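Local coordinates for putative nucleoprotein (Infectious salmon anemia virus, PDB 4EWC), which encapsidates the negative-strand viral RNA, shielding it from nucleases and forming the ribonucleoprotein that serves as template for transcription and replication, at residues A[179-184]-A[259-264]; A[342-347]-A[352-357]; A[457-462]-A[570-575]. All blocks are in the same frame, centred on the assembly; numbering follows the deposited sequence.

Contact 1 (A[179-184]-A[259-264]). Unlike the reference sequence in segment 179-184: M181 (reference Ile).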
loop_
_atom_site.group_PDB
_atom_site.type_symbol
_atom_site.label_atom_id
_atom_site.label_comp_id
_atom_site.label_asym_id
_atom_site.label_seq_id
_atom_site.Cartn_x
_atom_site.Cartn_y
_atom_site.Cartn_z
ATOM N N ALA A 179 19.367 14.739 -19.574
ATOM C CA ALA A 179 20.338 15.793 -19.806
ATOM C C ALA A 179 20.077 16.517 -21.130
ATOM O O ALA A 179 20.208 17.738 -21.213
ATOM C CB ALA A 179 21.745 15.224 -19.757
ATOM N N ILE A 180 19.700 15.757 -22.154
ATOM C CA ILE A 180 19.429 16.304 -23.481
ATOM C C ILE A 180 18.220 17.264 -23.473
ATOM O O ILE A 180 18.294 18.377 -23.996
ATOM C CB ILE A 180 19.293 15.152 -24.520
ATOM C CG1 ILE A 180 20.692 14.596 -24.837
ATOM C CG2 ILE A 180 18.600 15.600 -25.788
ATOM C CD1 ILE A 180 20.706 13.229 -25.514
HETATM N N MSE A 181 17.118 16.860 -22.848
HETATM C CA MSE A 181 15.966 17.750 -22.737
HETATM C C MSE A 181 16.264 19.023 -21.922
HETATM O O MSE A 181 15.747 20.097 -22.227
HETATM C CB MSE A 181 14.759 17.036 -22.114
HETATM C CG MSE A 181 14.087 16.010 -22.961
HETATM SE SE MSE A 181 13.625 16.644 -24.774
HETATM C CE MSE A 181 12.657 18.285 -24.429
ATOM N N ARG A 182 17.067 18.888 -20.875
ATOM C CA ARG A 182 17.357 20.017 -20.003
ATOM C C ARG A 182 18.182 21.029 -20.761
ATOM O O ARG A 182 17.951 22.237 -20.664
ATOM C CB ARG A 182 18.091 19.566 -18.737
ATOM C CG ARG A 182 17.193 18.966 -17.680
ATOM C CD ARG A 182 18.010 18.464 -16.493
ATOM N NE ARG A 182 17.242 17.553 -15.636
ATOM C CZ ARG A 182 16.436 17.943 -14.643
ATOM N NH1 ARG A 182 16.283 19.237 -14.370
ATOM N NH2 ARG A 182 15.781 17.039 -13.915
ATOM N N ILE A 183 19.150 20.529 -21.519
ATOM C CA ILE A 183 19.984 21.398 -22.333
ATOM C C ILE A 183 19.172 21.993 -23.484
ATOM O O ILE A 183 19.348 23.156 -23.860
ATOM C CB ILE A 183 21.256 20.675 -22.822
ATOM C CG1 ILE A 183 22.282 21.681 -23.318
ATOM C CG2 ILE A 183 20.957 19.656 -23.880
ATOM C CD1 ILE A 183 22.803 22.554 -22.216
ATOM N N LEU A 184 18.258 21.196 -24.019
ATOM C CA LEU A 184 17.389 21.669 -25.082
ATOM C C LEU A 184 16.547 22.825 -24.579
ATOM O O LEU A 184 16.502 23.879 -25.203
ATOM C CB LEU A 184 16.489 20.548 -25.577
ATOM C CG LEU A 184 15.411 20.917 -26.599
ATOM C CD1 LEU A 184 15.902 21.907 -27.642
ATOM C CD2 LEU A 184 14.930 19.661 -27.279
ATOM N N GLN A 259 3.678 24.670 -26.078
ATOM C CA GLN A 259 2.742 23.760 -25.421
ATOM C C GLN A 259 3.344 22.357 -25.255
ATOM O O GLN A 259 3.268 21.771 -24.180
ATOM C CB GLN A 259 1.422 23.682 -26.198
ATOM C CG GLN A 259 0.613 24.946 -26.160
ATOM C CD GLN A 259 -0.654 24.840 -26.991
ATOM O OE1 GLN A 259 -0.606 24.477 -28.163
ATOM N NE2 GLN A 259 -1.792 25.159 -26.391
ATOM N N CYS A 260 3.935 21.839 -26.328
ATOM C CA CYS A 260 4.622 20.555 -26.313
ATOM C C CYS A 260 5.796 20.513 -25.331
ATOM O O CYS A 260 5.989 19.536 -24.590
ATOM C CB CYS A 260 5.130 20.222 -27.730
ATOM S SG CYS A 260 3.809 19.975 -28.979
HETATM N N MSE A 261 6.582 21.579 -25.318
HETATM C CA MSE A 261 7.701 21.653 -24.386
HETATM C C MSE A 261 7.200 21.701 -22.926
HETATM O O MSE A 261 7.782 21.096 -22.054
HETATM C CB MSE A 261 8.624 22.819 -24.746
HETATM C CG MSE A 261 9.434 22.560 -26.008
HETATM SE SE MSE A 261 10.786 21.141 -25.651
HETATM C CE MSE A 261 11.853 22.107 -24.375
ATOM N N ALA A 262 6.083 22.367 -22.688
ATOM C CA ALA A 262 5.468 22.330 -21.375
ATOM C C ALA A 262 5.050 20.912 -20.971
ATOM O O ALA A 262 5.236 20.509 -19.823
ATOM C CB ALA A 262 4.271 23.285 -21.301
ATOM N N LEU A 263 4.505 20.150 -21.911
ATOM C CA LEU A 263 4.024 18.806 -21.612
ATOM C C LEU A 263 5.182 17.864 -21.336
ATOM O O LEU A 263 5.134 17.038 -20.408
ATOM C CB LEU A 263 3.156 18.273 -22.755
ATOM C CG LEU A 263 1.822 19.010 -22.906
ATOM C CD1 LEU A 263 1.081 18.582 -24.173
ATOM C CD2 LEU A 263 0.970 18.747 -21.677
ATOM N N ILE A 264 6.219 18.005 -22.156
ATOM C CA ILE A 264 7.438 17.205 -22.027
ATOM C C ILE A 264 8.305 17.626 -20.822
ATOM O O ILE A 264 8.823 16.787 -20.076
ATOM C CB ILE A 264 8.249 17.254 -23.346
ATOM C CG1 ILE A 264 7.353 16.800 -24.498
ATOM C CG2 ILE A 264 9.492 16.388 -23.283
ATOM C CD1 ILE A 264 8.014 16.874 -25.878
#
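M181 and M261, both present as selenomethionine, meet through their flexible ends between two helices. Methyl CE of M181 lies 3.6 Å from SE of M261, and the two side chains approach at a slant rather than end-on. Each chain leaves its helix with CG beside the backbone N and then bends again at both chi2 and chi3 (-51° and -52° in M181), so it curls like a hook instead of running out straight. This curl lets the CE of M181 touch two residues one helical turn apart: besides M261 it meets CG2 of I264 at 3.9 Å, the M181 and I264 side chains crossing at about a right angle. The I264 branch that makes this touch is the methyl anti to the backbone N. One turn after M181, L184 adds a looser contact, its CG 4.4 Å from CE of M261. Everything exchanged is apolar and buried. With the helix axes 11.9 Å apart at their closest, the contact is made by the outer atoms of long, flexible side chains. M181 continues along the partner helix onto M265 and V268, while L184 also rests on L158 and F233. The segments run at 141° to one another, an antiparallel-leaning pair of helices, packed through its apolar side chains in the buried part of this largely helical chain, where helix 174-188 meets helix 253-269.

Contact 2 (A[342-347]-A[352-357])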
loop_
_atom_site.group_PDB
_atom_site.type_symbol
_atom_site.label_atom_id
_atom_site.label_comp_id
_atom_site.label_asym_id
_atom_site.label_seq_id
_atom_site.Cartn_x
_atom_site.Cartn_y
_atom_site.Cartn_z
ATOM N N LYS A 342 -8.605 32.620 -13.246
ATOM C CA LYS A 342 -7.898 31.412 -13.638
ATOM C C LYS A 342 -8.146 30.297 -12.638
ATOM O O LYS A 342 -8.455 29.165 -13.037
ATOM C CB LYS A 342 -6.405 31.669 -13.786
ATOM C CG LYS A 342 -6.070 32.450 -15.017
ATOM C CD LYS A 342 -4.608 32.795 -15.044
ATOM C CE LYS A 342 -4.281 33.680 -16.226
ATOM N NZ LYS A 342 -2.828 33.997 -16.247
ATOM N N VAL A 343 -8.026 30.619 -11.349
ATOM C CA VAL A 343 -8.298 29.627 -10.328
ATOM C C VAL A 343 -9.738 29.132 -10.391
ATOM O O VAL A 343 -9.974 27.926 -10.280
ATOM C CB VAL A 343 -7.972 30.120 -8.919
ATOM C CG1 VAL A 343 -8.208 29.011 -7.894
ATOM C CG2 VAL A 343 -6.538 30.573 -8.849
ATOM N N ARG A 344 -10.693 30.042 -10.585
ATOM C CA ARG A 344 -12.104 29.651 -10.672
ATOM C C ARG A 344 -12.311 28.640 -11.774
ATOM O O ARG A 344 -12.972 27.636 -11.562
ATOM C CB ARG A 344 -13.050 30.857 -10.840
ATOM C CG ARG A 344 -14.484 30.574 -10.345
ATOM C CD ARG A 344 -15.363 31.819 -10.330
ATOM N NE ARG A 344 -16.661 31.604 -9.700
ATOM C CZ ARG A 344 -17.679 30.947 -10.259
ATOM N NH1 ARG A 344 -17.547 30.402 -11.462
ATOM N NH2 ARG A 344 -18.838 30.820 -9.611
ATOM N N GLY A 345 -11.722 28.903 -12.937
ATOM C CA GLY A 345 -11.755 27.970 -14.047
ATOM C C GLY A 345 -11.078 26.632 -13.777
ATOM O O GLY A 345 -11.386 25.641 -14.417
ATOM N N ARG A 346 -10.144 26.588 -12.838
ATOM C CA ARG A 346 -9.467 25.331 -12.565
ATOM C C ARG A 346 -10.267 24.471 -11.605
ATOM O O ARG A 346 -10.007 23.277 -11.475
ATOM C CB ARG A 346 -8.026 25.540 -12.073
ATOM C CG ARG A 346 -7.080 26.032 -13.163
ATOM C CD ARG A 346 -5.647 26.033 -12.722
ATOM N NE ARG A 346 -5.022 24.714 -12.800
ATOM C CZ ARG A 346 -3.742 24.481 -12.500
ATOM N NH1 ARG A 346 -2.970 25.483 -12.101
ATOM N NH2 ARG A 346 -3.228 23.252 -12.591
ATOM N N CYS A 347 -11.254 25.076 -10.959
ATOM C CA CYS A 347 -12.120 24.338 -10.062
ATOM C C CYS A 347 -13.027 23.370 -10.803
ATOM O O CYS A 347 -13.533 23.664 -11.888
ATOM C CB CYS A 347 -12.964 25.282 -9.212
ATOM S SG CYS A 347 -12.022 26.325 -8.160
ATOM N N GLN A 352 -15.678 24.697 -4.629
ATOM C CA GLN A 352 -14.401 25.370 -4.803
ATOM C C GLN A 352 -14.548 26.678 -5.588
ATOM O O GLN A 352 -13.835 27.647 -5.328
ATOM C CB GLN A 352 -13.417 24.433 -5.459
ATOM C CG GLN A 352 -13.027 23.300 -4.537
ATOM C CD GLN A 352 -12.427 22.085 -5.242
ATOM O OE1 GLN A 352 -12.989 21.551 -6.197
ATOM N NE2 GLN A 352 -11.284 21.632 -4.745
ATOM N N ARG A 353 -15.481 26.704 -6.538
ATOM C CA ARG A 353 -15.714 27.894 -7.359
ATOM C C ARG A 353 -16.212 29.074 -6.516
ATOM O O ARG A 353 -15.663 30.169 -6.607
ATOM C CB ARG A 353 -16.677 27.599 -8.525
ATOM C CG ARG A 353 -16.102 26.632 -9.541
ATOM C CD ARG A 353 -16.920 26.544 -10.824
ATOM N NE ARG A 353 -16.613 25.304 -11.531
ATOM C CZ ARG A 353 -17.334 24.189 -11.442
ATOM N NH1 ARG A 353 -18.441 24.171 -10.711
ATOM N NH2 ARG A 353 -16.955 23.096 -12.099
ATOM N N LEU A 354 -17.251 28.843 -5.711
ATOM C CA LEU A 354 -17.753 29.847 -4.781
ATOM C C LEU A 354 -16.653 30.257 -3.830
ATOM O O LEU A 354 -16.382 31.441 -3.643
ATOM C CB LEU A 354 -18.938 29.305 -3.966
ATOM C CG LEU A 354 -20.112 28.899 -4.852
ATOM C CD1 LEU A 354 -21.246 28.372 -3.994
ATOM C CD2 LEU A 354 -20.549 30.079 -5.715
ATOM N N LEU A 355 -16.026 29.255 -3.229
ATOM C CA LEU A 355 -14.948 29.466 -2.265
ATOM C C LEU A 355 -13.865 30.369 -2.864
ATOM O O LEU A 355 -13.457 31.359 -2.253
ATOM C CB LEU A 355 -14.389 28.110 -1.832
ATOM C CG LEU A 355 -13.894 27.851 -0.418
ATOM C CD1 LEU A 355 -14.761 28.482 0.653
ATOM C CD2 LEU A 355 -13.808 26.341 -0.197
ATOM N N THR A 356 -13.425 30.028 -4.071
ATOM C CA THR A 356 -12.514 30.874 -4.841
ATOM C C THR A 356 -13.010 32.327 -5.014
ATOM O O THR A 356 -12.261 33.281 -4.815
ATOM C CB THR A 356 -12.239 30.265 -6.244
ATOM O OG1 THR A 356 -11.575 29.003 -6.108
ATOM C CG2 THR A 356 -11.391 31.209 -7.100
ATOM N N SER A 357 -14.270 32.494 -5.398
ATOM C CA SER A 357 -14.815 33.835 -5.607
ATOM C C SER A 357 -14.938 34.581 -4.290
ATOM O O SER A 357 -14.837 35.803 -4.248
ATOM C CB SER A 357 -16.171 33.778 -6.289
ATOM O OG SER A 357 -16.051 33.391 -7.643
#
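With CG swung anti to its backbone N (chi1 -156°) and the chain then extended to NE, R344 reaches across to the facing helix and fits as a knob among R353, L354, T356 and S357. S357 holds OG beside its own backbone N, which places the hydroxyl where NE of R344 can donate to it at 2.8 Å. That oxygen lies at the edge of the guanidinium, within 10° of its plane, although the bond is bent. Over one face of the same group sits CB of R353, 3.9 Å from CZ. The two arginine chains cross at about a right angle, leaving NH1 of R344 5.2 Å from NE of R353; the salt bridge from R353 to E350 probably eases this pairing of like charges. Nearer the buried side the contact passes to smaller residues. C347 packs its SG against CB of Q352 at 3.6 Å, and CG1 of V343 lies beside the threonine T356. Threonine serves both needs here: its methyl faces V343 and R344, while OG1 donates to Q352 O at 2.7 Å, satisfying a buried hydroxyl within its own helix. The segments run nearly antiparallel (167°), forming a helical hairpin with a short connection between helices 334-346 and 350-358. Helix 369-381 covers C347, Q352 and T356, helix 315-326 packs on V343, and L355 turns to helix 550-564.

Contact 3 (A[457-462]-A[570-575])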
loop_
_atom_site.group_PDB
_atom_site.type_symbol
_atom_site.label_atom_id
_atom_site.label_comp_id
_atom_site.label_asym_id
_atom_site.label_seq_id
_atom_site.Cartn_x
_atom_site.Cartn_y
_atom_site.Cartn_z
ATOM N N ALA A 457 1.448 6.000 -4.226
ATOM C CA ALA A 457 2.556 5.049 -4.207
ATOM C C ALA A 457 2.149 3.695 -4.784
ATOM O O ALA A 457 2.934 3.071 -5.495
ATOM C CB ALA A 457 3.098 4.877 -2.790
ATOM N N ASP A 458 0.935 3.248 -4.469
ATOM C CA ASP A 458 0.418 2.006 -5.027
ATOM C C ASP A 458 0.488 2.047 -6.545
ATOM O O ASP A 458 0.899 1.078 -7.185
ATOM C CB ASP A 458 -1.021 1.774 -4.616
ATOM C CG ASP A 458 -1.181 1.590 -3.124
ATOM O OD1 ASP A 458 -0.835 0.488 -2.645
ATOM O OD2 ASP A 458 -1.674 2.534 -2.438
ATOM N N ILE A 459 0.084 3.181 -7.111
ATOM C CA ILE A 459 0.091 3.357 -8.546
ATOM C C ILE A 459 1.506 3.278 -9.094
ATOM O O ILE A 459 1.775 2.491 -10.018
ATOM C CB ILE A 459 -0.572 4.674 -8.994
ATOM C CG1 ILE A 459 -2.027 4.717 -8.562
ATOM C CG2 ILE A 459 -0.485 4.835 -10.528
ATOM C CD1 ILE A 459 -2.751 5.986 -9.001
ATOM N N ILE A 460 2.389 4.109 -8.535
ATOM C CA ILE A 460 3.825 4.072 -8.834
ATOM C C ILE A 460 4.353 2.643 -8.826
ATOM O O ILE A 460 4.996 2.207 -9.775
ATOM C CB ILE A 460 4.655 4.842 -7.789
ATOM C CG1 ILE A 460 4.359 6.343 -7.853
ATOM C CG2 ILE A 460 6.116 4.576 -8.000
ATOM C CD1 ILE A 460 4.836 6.992 -9.118
ATOM N N GLU A 461 4.077 1.915 -7.752
ATOM C CA GLU A 461 4.591 0.557 -7.641
ATOM C C GLU A 461 4.068 -0.341 -8.762
ATOM O O GLU A 461 4.822 -1.105 -9.359
ATOM C CB GLU A 461 4.277 -0.059 -6.288
ATOM C CG GLU A 461 4.937 -1.395 -6.079
ATOM C CD GLU A 461 6.284 -1.247 -5.403
ATOM O OE1 GLU A 461 6.385 -0.384 -4.490
ATOM O OE2 GLU A 461 7.233 -1.987 -5.781
ATOM N N ASN A 462 2.777 -0.261 -9.055
ATOM C CA ASN A 462 2.261 -1.052 -10.173
ATOM C C ASN A 462 2.684 -0.543 -11.560
ATOM O O ASN A 462 2.713 -1.311 -12.519
ATOM C CB ASN A 462 0.747 -1.185 -10.098
ATOM C CG ASN A 462 0.313 -2.085 -8.977
ATOM O OD1 ASN A 462 -0.050 -3.247 -9.196
ATOM N ND2 ASN A 462 0.358 -1.558 -7.756
ATOM N N THR A 570 -8.787 1.198 -8.631
ATOM C CA THR A 570 -8.452 1.597 -9.991
ATOM C C THR A 570 -7.776 0.436 -10.752
ATOM O O THR A 570 -7.286 -0.510 -10.147
ATOM C CB THR A 570 -7.611 2.897 -9.986
ATOM O OG1 THR A 570 -7.473 3.401 -11.319
ATOM C CG2 THR A 570 -6.250 2.686 -9.353
ATOM N N PHE A 571 -7.772 0.489 -12.071
ATOM C CA PHE A 571 -7.248 -0.618 -12.841
ATOM C C PHE A 571 -5.910 -0.279 -13.451
ATOM O O PHE A 571 -5.738 0.787 -14.033
ATOM C CB PHE A 571 -8.254 -1.038 -13.921
ATOM C CG PHE A 571 -9.501 -1.659 -13.368
ATOM C CD1 PHE A 571 -10.549 -0.869 -12.929
ATOM C CD2 PHE A 571 -9.612 -3.032 -13.249
ATOM C CE1 PHE A 571 -11.697 -1.443 -12.391
ATOM C CE2 PHE A 571 -10.761 -3.614 -12.716
ATOM C CZ PHE A 571 -11.794 -2.819 -12.294
HETATM N N MSE A 572 -4.948 -1.179 -13.275
HETATM C CA MSE A 572 -3.669 -1.089 -13.971
HETATM C C MSE A 572 -3.722 -2.023 -15.190
HETATM O O MSE A 572 -4.102 -3.189 -15.082
HETATM C CB MSE A 572 -2.529 -1.497 -13.056
HETATM C CG MSE A 572 -2.444 -0.695 -11.756
HETATM SE SE MSE A 572 -2.222 1.241 -12.156
HETATM C CE MSE A 572 -3.899 1.844 -11.476
ATOM N N VAL A 573 -3.331 -1.498 -16.343
ATOM C CA VAL A 573 -3.509 -2.193 -17.604
ATOM C C VAL A 573 -2.177 -2.676 -18.174
ATOM O O VAL A 573 -1.249 -1.891 -18.354
ATOM C CB VAL A 573 -4.278 -1.287 -18.622
ATOM C CG1 VAL A 573 -4.351 -1.913 -19.961
ATOM C CG2 VAL A 573 -5.677 -0.987 -18.111
ATOM N N GLY A 574 -2.078 -3.982 -18.408
ATOM C CA GLY A 574 -0.971 -4.553 -19.158
ATOM C C GLY A 574 -1.503 -5.060 -20.492
ATOM O O GLY A 574 -2.711 -5.077 -20.730
ATOM N N GLU A 575 -0.615 -5.474 -21.381
ATOM C CA GLU A 575 -1.055 -6.050 -22.650
ATOM C C GLU A 575 -1.730 -7.402 -22.423
ATOM O O GLU A 575 -2.556 -7.831 -23.220
ATOM C CB GLU A 575 0.142 -6.224 -23.568
ATOM C CG GLU A 575 1.349 -6.741 -22.821
ATOM C CD GLU A 575 2.519 -6.966 -23.729
ATOM O OE1 GLU A 575 2.307 -6.910 -24.963
ATOM O OE2 GLU A 575 3.638 -7.199 -23.214
#
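M572, a selenomethionine on a strand, projects toward the helix that carries I459 and N462, and its side chain can be followed outward atom by atom. CB stands 4.4 Å from CB of N462, still at the margin of the contact. CG, set beside the backbone N (chi1 -56°), makes the nearest approach, 3.6 Å from the same N462 CB, and the two side chains cross there at about a right angle. A bend at chi2 then carries SE along the helix surface to CG2 of I459, 4.3 Å away. A further bend at chi3 turns methyl CE back beside the T570 side chain, two residues earlier on the same face of the strand. A flexible chain suits this path, which bends from N462 past I459 and back to its own strand. N462 presents its aliphatic CB to M572, while its ND2 turns back to its own helix and donates to D458 O at 2.8 Å in a nearly straight bond (168°) that lies close to the amide plane. The backbone N of N462 reaches that carbonyl from the opposite face, so one oxygen receives two donors and the amide is held in orientation. Strand 568-574 is central in a three-stranded antiparallel sheet, between 499-500 and 577-583. Helix 457-463 lies over one face of it: N462 also touches I581, I459 touches E500, and S521 of the second subunit packs on I459.

How the contacts relate
The three contacts follow one another along the chain without overlapping, and none touches another. Contact 1 and contact 2 have centres about 30 Å apart, with nearest atoms about 11 Å; contact 3 lies about 26 Å from contact 1 and 31 Å from contact 2, centre to centre. Contact 2 lies in the helical bundle and contact 3 in the C-terminal part of the protein, yet helix 550-564 from the latter packs on L355 of contact 2. R182, on the 179-184 segment though not touching 259-264, pairs with D272 and lies near K480, which is probably part of a nuclear localization signal. Among the three, contact 3 is the one touched by the second subunit.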